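Local coordinates for eEF1A lysine and N-terminal methyltransferase (Homo sapiens, PDB 5WCJ), which methylates the translation elongation factor eEF1A at two sites, this C-terminal domain modifying the N terminus of the factor, at residues A[20-32]-A[189-202]. Sequence-based numbering, arbitrary orientation.
Sequences CEHHKAMIAGLAL and RRIEGEVNEILFCQ
Helix 21-28 and the 3-10 segment 29-32 that follows it lie lengthwise on one face of the central sheet, a helix-on-sheet contact with an apolar core fringed by polar and charged side chains: Ala25, Met26, Gly29 and Leu32 meet Ile191, Ile198 and Phe200 of the hairpin at the sheet's edge. The axes of helix 21-28 and strand 197-202 pass within 8.9 Å and differ in direction by just 12°. Small residues probably help this approach. Ala25 CB presses on Ile191 CD1 at 3.4 Å, tighter than usual, and also touches Ile198 CG1. Gly29 offers its bare CA to Phe200 CE1 at 3.5 Å, where a CB would collide with the ring. At the edge of that ring, in its plane, lies Ala25 O, 3.4 Å from Phe200 CZ, while Ile198 CG2 lies over one face, toward the rim. Leu32 crosses Phe200 at about a right angle, Leu32 CD1 lying 3.7 Å from Phe200 CB. Met26 crosses Ile198 likewise, Met26 CG 3.7 Å from Ile198 CD1; with Ile198 CG1 anti to the carbonyl carbon (chi1 -55°), CG1 and CD1 run up against the helix. An alanine in place of Ile198 would probably leave Met26 CG and Ala25 CB without their common partner and Phe200 freer to tilt. This is the Rossmann-like methyltransferase fold, strand order 3-2-1-4-5-7-6, in which antiparallel strand 197-202 slots between strands 158-164 and 185-190. His22, whose side chain lies about 5 Å from the bound S-adenosyl-L-homocysteine, meets Glu194 OE1 through CB and hydrogen-bonds Asp124 through NE2. Asn196 ND2 sits over one face of the His22 ring but bonds to Asn163. At the far end, Gln202 NE2 gives Leu32 O a weak hydrogen bond (3.5 Å, 145°), and a water lies within reach of both; the stronger partner of Gln202 NE2 is Gly158 O. On the outer flank, the guanidinium of Arg189 reaches Ala28 CB.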
ATOM      1  N   CYS A  20      14.036   1.817  -1.294  1.00 55.76           N
ATOM      2  CA  CYS A  20      14.253   1.502  -2.717  1.00 50.74           C
ATOM      3  C   CYS A  20      13.323   2.342  -3.597  1.00 45.86           C
ATOM      4  O   CYS A  20      12.337   2.941  -3.110  1.00 38.90           O
ATOM      5  CB  CYS A  20      14.053   0.013  -3.012  1.00 50.97           C
ATOM      6  SG  CYS A  20      12.343  -0.555  -3.157  1.00 52.51           S
ATOM      7  N   GLU A  21      13.636   2.378  -4.886  1.00 42.54           N
ATOM      8  CA  GLU A  21      12.955   3.293  -5.797  1.00 44.55           C
ATOM      9  C   GLU A  21      11.475   2.978  -5.971  1.00 35.78           C
ATOM     10  O   GLU A  21      10.681   3.903  -6.003  1.00 33.22           O
ATOM     11  CB  GLU A  21      13.664   3.378  -7.161  1.00 49.57           C
ATOM     12  CG  GLU A  21      14.927   4.220  -7.141  1.00 55.18           C
ATOM     13  CD  GLU A  21      14.667   5.681  -6.777  1.00 61.62           C
ATOM     14  OE1 GLU A  21      13.944   6.379  -7.524  1.00 66.26           O
ATOM     15  OE2 GLU A  21      15.192   6.137  -5.741  1.00 67.85           O
ATOM     16  N   HIS A  22      11.088   1.701  -6.049  1.00 33.49           N
ATOM     17  CA  HIS A  22       9.659   1.417  -6.218  1.00 32.71           C
ATOM     18  C   HIS A  22       8.896   1.692  -4.925  1.00 28.34           C
ATOM     19  O   HIS A  22       7.752   2.139  -4.979  1.00 26.06           O
ATOM     20  CB  HIS A  22       9.368   0.062  -6.869  1.00 34.89           C
ATOM     21  CG  HIS A  22       9.330  -1.106  -5.931  1.00 36.57           C
ATOM     22  ND1 HIS A  22      10.436  -1.886  -5.673  1.00 42.60           N
ATOM     23  CD2 HIS A  22       8.300  -1.680  -5.266  1.00 40.35           C
ATOM     24  CE1 HIS A  22      10.099  -2.860  -4.844  1.00 44.50           C
ATOM     25  NE2 HIS A  22       8.807  -2.761  -4.584  1.00 41.87           N
ATOM     26  N   HIS A  23       9.542   1.510  -3.775  1.00 30.14           N
ATOM     27  CA  HIS A  23       8.895   1.904  -2.504  1.00 29.09           C
ATOM     28  C   HIS A  23       8.648   3.389  -2.378  1.00 28.72           C
ATOM     29  O   HIS A  23       7.556   3.799  -1.969  1.00 27.38           O
ATOM     30  CB  HIS A  23       9.650   1.350  -1.297  1.00 30.65           C
ATOM     31  CG  HIS A  23       9.462  -0.119  -1.112  1.00 30.82           C
ATOM     32  ND1 HIS A  23      10.315  -0.883  -0.347  1.00 33.69           N
ATOM     33  CD2 HIS A  23       8.518  -0.969  -1.594  1.00 33.53           C
ATOM     34  CE1 HIS A  23       9.900  -2.140  -0.358  1.00 36.98           C
ATOM     35  NE2 HIS A  23       8.818  -2.223  -1.115  1.00 32.41           N
ATOM     36  N   LYS A  24       9.641   4.208  -2.732  1.00 29.43           N
ATOM     37  CA  LYS A  24       9.451   5.667  -2.768  1.00 32.61           C
ATOM     38  C   LYS A  24       8.277   6.080  -3.652  1.00 29.62           C
ATOM     39  O   LYS A  24       7.479   6.939  -3.281  1.00 27.30           O
ATOM     40  CB  LYS A  24      10.715   6.357  -3.283  1.00 39.21           C
ATOM     41  CG  LYS A  24      11.912   6.270  -2.353  1.00 45.79           C
ATOM     42  CD  LYS A  24      13.145   6.827  -3.048  1.00 50.35           C
ATOM     43  CE  LYS A  24      14.340   6.902  -2.112  1.00 54.86           C
ATOM     44  NZ  LYS A  24      15.617   6.802  -2.876  1.00 58.22           N
ATOM     45  N   ALA A  25       8.168   5.462  -4.819  1.00 26.73           N
ATOM     46  CA  ALA A  25       7.021   5.699  -5.718  1.00 27.84           C
ATOM     47  C   ALA A  25       5.671   5.287  -5.124  1.00 26.53           C
ATOM     48  O   ALA A  25       4.675   5.994  -5.309  1.00 27.55           O
ATOM     49  CB  ALA A  25       7.250   4.987  -7.035  1.00 28.24           C
ATOM     50  N   MET A  26       5.625   4.156  -4.403  1.00 24.01           N
ATOM     51  CA  MET A  26       4.359   3.730  -3.769  1.00 23.45           C
ATOM     52  C   MET A  26       3.920   4.706  -2.665  1.00 23.90           C
ATOM     53  O   MET A  26       2.769   5.116  -2.630  1.00 26.08           O
ATOM     54  CB  MET A  26       4.437   2.301  -3.240  1.00 23.55           C
ATOM     55  CG  MET A  26       4.608   1.282  -4.357  1.00 24.80           C
ATOM     56  SD  MET A  26       4.941  -0.363  -3.738  1.00 27.47           S
ATOM     57  CE  MET A  26       3.286  -0.890  -3.394  1.00 27.81           C
ATOM     58  N   ILE A  27       4.868   5.103  -1.823  1.00 25.39           N
ATOM     59  CA  ILE A  27       4.635   6.078  -0.754  1.00 27.86           C
ATOM     60  C   ILE A  27       4.138   7.407  -1.350  1.00 27.31           C
ATOM     61  O   ILE A  27       3.239   8.042  -0.804  1.00 28.79           O
ATOM     62  CB  ILE A  27       5.917   6.250   0.113  1.00 30.13           C
ATOM     63  CG1 ILE A  27       6.191   4.972   0.923  1.00 31.77           C
ATOM     64  CG2 ILE A  27       5.767   7.421   1.065  1.00 31.89           C
ATOM     65  CD1 ILE A  27       7.641   4.782   1.324  1.00 32.75           C
ATOM     66  N   ALA A  28       4.658   7.783  -2.512  1.00 27.31           N
ATOM     67  CA  ALA A  28       4.225   9.003  -3.211  1.00 29.74           C
ATOM     68  C   ALA A  28       2.730   9.036  -3.492  1.00 27.60           C
ATOM     69  O   ALA A  28       2.133  10.111  -3.545  1.00 27.89           O
ATOM     70  CB  ALA A  28       5.028   9.201  -4.494  1.00 30.89           C
ATOM     71  N   GLY A  29       2.101   7.858  -3.637  1.00 25.63           N
ATOM     72  CA  GLY A  29       0.681   7.767  -3.841  1.00 25.28           C
ATOM     73  C   GLY A  29      -0.212   8.305  -2.753  1.00 25.96           C
ATOM     74  O   GLY A  29      -1.394   8.607  -3.005  1.00 26.28           O
ATOM     75  N   LEU A  30       0.334   8.404  -1.540  1.00 26.03           N
ATOM     76  CA  LEU A  30      -0.393   9.041  -0.444  1.00 30.43           C
ATOM     77  C   LEU A  30      -0.776  10.501  -0.774  1.00 31.95           C
ATOM     78  O   LEU A  30      -1.778  11.028  -0.246  1.00 30.59           O
ATOM     79  CB  LEU A  30       0.426   8.990   0.839  1.00 31.23           C
ATOM     80  CG  LEU A  30       0.805   7.623   1.400  1.00 37.46           C
ATOM     81  CD1 LEU A  30       1.675   7.759   2.646  1.00 39.58           C
ATOM     82  CD2 LEU A  30      -0.439   6.829   1.709  1.00 38.72           C
ATOM     83  N   ALA A  31      -0.019  11.141  -1.668  1.00 32.34           N
ATOM     84  CA  ALA A  31      -0.383  12.493  -2.131  1.00 35.16           C
ATOM     85  C   ALA A  31      -1.767  12.594  -2.805  1.00 36.09           C
ATOM     86  O   ALA A  31      -2.368  13.667  -2.800  1.00 36.14           O
ATOM     87  CB  ALA A  31       0.697  13.043  -3.035  1.00 36.15           C
ATOM     88  N   LEU A  32      -2.314  11.487  -3.323  1.00 31.58           N
ATOM     89  CA  LEU A  32      -3.667  11.501  -3.892  1.00 30.68           C
ATOM     90  C   LEU A  32      -4.808  11.514  -2.869  1.00 32.82           C
ATOM     91  O   LEU A  32      -5.976  11.561  -3.271  1.00 33.88           O
ATOM     92  CB  LEU A  32      -3.870  10.315  -4.851  1.00 30.85           C
ATOM     93  CG  LEU A  32      -2.851  10.216  -5.990  1.00 30.28           C
ATOM     94  CD1 LEU A  32      -3.077   8.952  -6.795  1.00 30.76           C
ATOM     95  CD2 LEU A  32      -2.942  11.437  -6.885  1.00 30.93           C
ATOM     96  N   ARG A 189       3.114   5.283 -12.757  1.00 25.76           N
ATOM     97  CA  ARG A 189       4.491   5.734 -12.646  1.00 27.26           C
ATOM     98  C   ARG A 189       5.431   4.623 -13.061  1.00 28.94           C
ATOM     99  O   ARG A 189       5.422   3.572 -12.431  1.00 28.03           O
ATOM    100  CB  ARG A 189       4.805   6.194 -11.230  1.00 27.89           C
ATOM    101  CG  ARG A 189       6.191   6.840 -11.122  1.00 30.30           C
ATOM    102  CD  ARG A 189       6.496   7.522  -9.831  1.00 32.04           C
ATOM    103  NE  ARG A 189       5.406   8.388  -9.428  1.00 33.31           N
ATOM    104  CZ  ARG A 189       5.446   9.233  -8.415  1.00 35.42           C
ATOM    105  NH1 ARG A 189       6.534   9.357  -7.672  1.00 37.54           N
ATOM    106  NH2 ARG A 189       4.360   9.952  -8.150  1.00 36.25           N
ATOM    107  N   ARG A 190       6.236   4.851 -14.107  1.00 28.10           N
ATOM    108  CA  ARG A 190       7.336   3.929 -14.465  1.00 32.75           C
ATOM    109  C   ARG A 190       8.521   4.261 -13.555  1.00 34.92           C
ATOM    110  O   ARG A 190       8.732   5.417 -13.222  1.00 39.19           O
ATOM    111  CB  ARG A 190       7.742   4.034 -15.939  1.00 36.82           C
ATOM    112  CG  ARG A 190       6.616   4.008 -16.963  1.00 38.49           C
ATOM    113  CD  ARG A 190       5.715   2.790 -16.882  1.00 44.62           C
ATOM    114  NE  ARG A 190       6.091   1.742 -17.835  1.00 53.25           N
ATOM    115  CZ  ARG A 190       7.001   0.784 -17.649  1.00 55.66           C
ATOM    116  NH1 ARG A 190       7.695   0.686 -16.516  1.00 57.59           N
ATOM    117  NH2 ARG A 190       7.216  -0.099 -18.623  1.00 56.37           N
ATOM    118  N   ILE A 191       9.266   3.258 -13.112  1.00 36.12           N
ATOM    119  CA  ILE A 191      10.357   3.472 -12.159  1.00 37.23           C
ATOM    120  C   ILE A 191      11.687   3.481 -12.912  1.00 40.67           C
ATOM    121  O   ILE A 191      11.964   2.594 -13.723  1.00 37.03           O
ATOM    122  CB  ILE A 191      10.356   2.412 -11.038  1.00 40.73           C
ATOM    123  CG1 ILE A 191       8.982   2.317 -10.348  1.00 39.60           C
ATOM    124  CG2 ILE A 191      11.440   2.699 -10.005  1.00 40.85           C
ATOM    125  CD1 ILE A 191       8.419   3.643  -9.890  1.00 41.69           C
ATOM    126  N   GLU A 192      12.513   4.485 -12.628  1.00 42.88           N
ATOM    127  CA  GLU A 192      13.812   4.639 -13.294  1.00 42.23           C
ATOM    128  C   GLU A 192      14.681   3.432 -13.020  1.00 39.14           C
ATOM    129  O   GLU A 192      14.804   3.010 -11.873  1.00 41.42           O
ATOM    130  CB  GLU A 192      14.532   5.910 -12.791  1.00 45.78           C
ATOM    131  N   GLY A 193      15.247   2.855 -14.072  1.00 40.37           N
ATOM    132  CA  GLY A 193      16.213   1.775 -13.941  1.00 42.08           C
ATOM    133  C   GLY A 193      15.619   0.413 -13.642  1.00 42.61           C
ATOM    134  O   GLY A 193      16.348  -0.498 -13.250  1.00 43.48           O
ATOM    135  N   GLU A 194      14.301   0.256 -13.798  1.00 42.32           N
ATOM    136  CA  GLU A 194      13.672  -1.052 -13.572  1.00 39.66           C
ATOM    137  C   GLU A 194      12.381  -1.196 -14.345  1.00 35.72           C
ATOM    138  O   GLU A 194      11.817  -0.219 -14.825  1.00 35.75           O
ATOM    139  CB  GLU A 194      13.495  -1.343 -12.082  1.00 45.38           C
ATOM    140  CG  GLU A 194      12.650  -0.361 -11.309  1.00 49.72           C
ATOM    141  CD  GLU A 194      12.679  -0.633  -9.805  1.00 56.62           C
ATOM    142  OE1 GLU A 194      11.652  -1.080  -9.253  1.00 50.88           O
ATOM    143  OE2 GLU A 194      13.737  -0.406  -9.169  1.00 65.81           O
ATOM    144  N   VAL A 195      11.946  -2.443 -14.513  1.00 33.59           N
ATOM    145  CA  VAL A 195      10.754  -2.747 -15.312  1.00 31.58           C
ATOM    146  C   VAL A 195       9.410  -2.439 -14.578  1.00 29.69           C
ATOM    147  O   VAL A 195       8.383  -2.242 -15.209  1.00 28.94           O
ATOM    148  CB  VAL A 195      10.802  -4.227 -15.792  1.00 35.14           C
ATOM    149  CG1 VAL A 195      10.612  -5.206 -14.644  1.00 36.72           C
ATOM    150  CG2 VAL A 195       9.808  -4.472 -16.916  1.00 37.85           C
ATOM    151  N   ASN A 196       9.458  -2.417 -13.257  1.00 29.02           N
ATOM    152  CA  ASN A 196       8.282  -2.192 -12.382  1.00 29.09           C
ATOM    153  C   ASN A 196       7.554  -0.932 -12.745  1.00 27.63           C
ATOM    154  O   ASN A 196       8.188   0.092 -13.062  1.00 28.04           O
ATOM    155  CB  ASN A 196       8.725  -2.039 -10.914  1.00 30.65           C
ATOM    156  CG  ASN A 196       9.483  -3.230 -10.410  1.00 35.17           C
ATOM    157  OD1 ASN A 196      10.523  -3.591 -10.981  1.00 37.96           O
ATOM    158  ND2 ASN A 196       8.969  -3.876  -9.365  1.00 32.40           N
ATOM    159  N   GLU A 197       6.237  -0.979 -12.710  1.00 25.71           N
ATOM    160  CA  GLU A 197       5.491   0.247 -12.680  1.00 28.76           C
ATOM    161  C   GLU A 197       4.496   0.261 -11.527  1.00 27.54           C
ATOM    162  O   GLU A 197       4.021  -0.787 -11.087  1.00 25.65           O
ATOM    163  CB  GLU A 197       4.830   0.521 -14.005  1.00 32.83           C
ATOM    164  CG  GLU A 197       3.702  -0.368 -14.390  1.00 34.80           C
ATOM    165  CD  GLU A 197       3.310  -0.139 -15.846  1.00 41.18           C
ATOM    166  OE1 GLU A 197       4.195  -0.262 -16.746  1.00 45.09           O
ATOM    167  OE2 GLU A 197       2.121   0.155 -16.080  1.00 41.85           O
ATOM    168  N   ILE A 198       4.205   1.456 -11.040  1.00 23.73           N
ATOM    169  CA  ILE A 198       3.303   1.614  -9.917  1.00 24.63           C
ATOM    170  C   ILE A 198       2.008   2.156 -10.472  1.00 24.33           C
ATOM    171  O   ILE A 198       2.002   3.150 -11.213  1.00 24.72           O
ATOM    172  CB  ILE A 198       3.861   2.539  -8.799  1.00 25.23           C
ATOM    173  CG1 ILE A 198       5.231   2.058  -8.306  1.00 26.66           C
ATOM    174  CG2 ILE A 198       2.837   2.650  -7.676  1.00 25.54           C
ATOM    175  CD1 ILE A 198       5.300   0.592  -7.902  1.00 29.01           C
ATOM    176  N   LEU A 199       0.905   1.473 -10.156  1.00 21.56           N
ATOM    177  CA  LEU A 199      -0.397   1.919 -10.513  1.00 23.68           C
ATOM    178  C   LEU A 199      -1.078   2.490  -9.282  1.00 24.05           C
ATOM    179  O   LEU A 199      -1.057   1.896  -8.214  1.00 24.95           O
ATOM    180  CB  LEU A 199      -1.243   0.779 -11.052  1.00 25.59           C
ATOM    181  CG  LEU A 199      -0.576  -0.112 -12.109  1.00 31.12           C
ATOM    182  CD1 LEU A 199      -1.574  -1.164 -12.569  1.00 35.27           C
ATOM    183  CD2 LEU A 199      -0.084   0.678 -13.274  1.00 30.34           C
ATOM    184  N   PHE A 200      -1.712   3.626  -9.460  1.00 22.05           N
ATOM    185  CA  PHE A 200      -2.449   4.299  -8.385  1.00 23.30           C
ATOM    186  C   PHE A 200      -3.895   4.362  -8.845  1.00 23.30           C
ATOM    187  O   PHE A 200      -4.221   5.004  -9.880  1.00 25.52           O
ATOM    188  CB  PHE A 200      -1.934   5.714  -8.174  1.00 23.43           C
ATOM    189  CG  PHE A 200      -0.454   5.820  -8.009  1.00 24.88           C
ATOM    190  CD1 PHE A 200       0.130   5.710  -6.750  1.00 24.88           C
ATOM    191  CD2 PHE A 200       0.374   6.073  -9.116  1.00 25.79           C
ATOM    192  CE1 PHE A 200       1.498   5.819  -6.599  1.00 25.24           C
ATOM    193  CE2 PHE A 200       1.741   6.183  -8.965  1.00 25.54           C
ATOM    194  CZ  PHE A 200       2.303   6.079  -7.700  1.00 26.34           C
ATOM    195  N   CYS A 201      -4.774   3.682  -8.131  1.00 24.06           N
ATOM    196  CA  CYS A 201      -6.134   3.452  -8.597  1.00 23.95           C
ATOM    197  C   CYS A 201      -7.134   4.061  -7.631  1.00 25.01           C
ATOM    198  O   CYS A 201      -7.097   3.830  -6.408  1.00 24.39           O
ATOM    199  CB  CYS A 201      -6.429   1.946  -8.732  1.00 24.14           C
ATOM    200  SG  CYS A 201      -5.132   1.051  -9.623  1.00 30.71           S
ATOM    201  N   GLN A 202      -8.048   4.832  -8.187  1.00 25.24           N
ATOM    202  CA  GLN A 202      -9.093   5.465  -7.379  1.00 28.14           C
ATOM    203  C   GLN A 202     -10.468   5.298  -8.028  1.00 29.89           C
ATOM    204  O   GLN A 202     -10.593   4.859  -9.196  1.00 28.83           O
ATOM    205  CB  GLN A 202      -8.748   6.927  -7.186  1.00 29.37           C
ATOM    206  CG  GLN A 202      -7.520   7.127  -6.329  1.00 30.17           C
ATOM    207  CD  GLN A 202      -7.365   8.548  -5.878  1.00 31.26           C
ATOM    208  OE1 GLN A 202      -7.018   9.405  -6.672  1.00 32.23           O
ATOM    209  NE2 GLN A 202      -7.647   8.814  -4.606  1.00 32.56           N
TER
HETATM  210  O   HOH W   1      -8.603  11.251  -2.649  1.00 41.09           O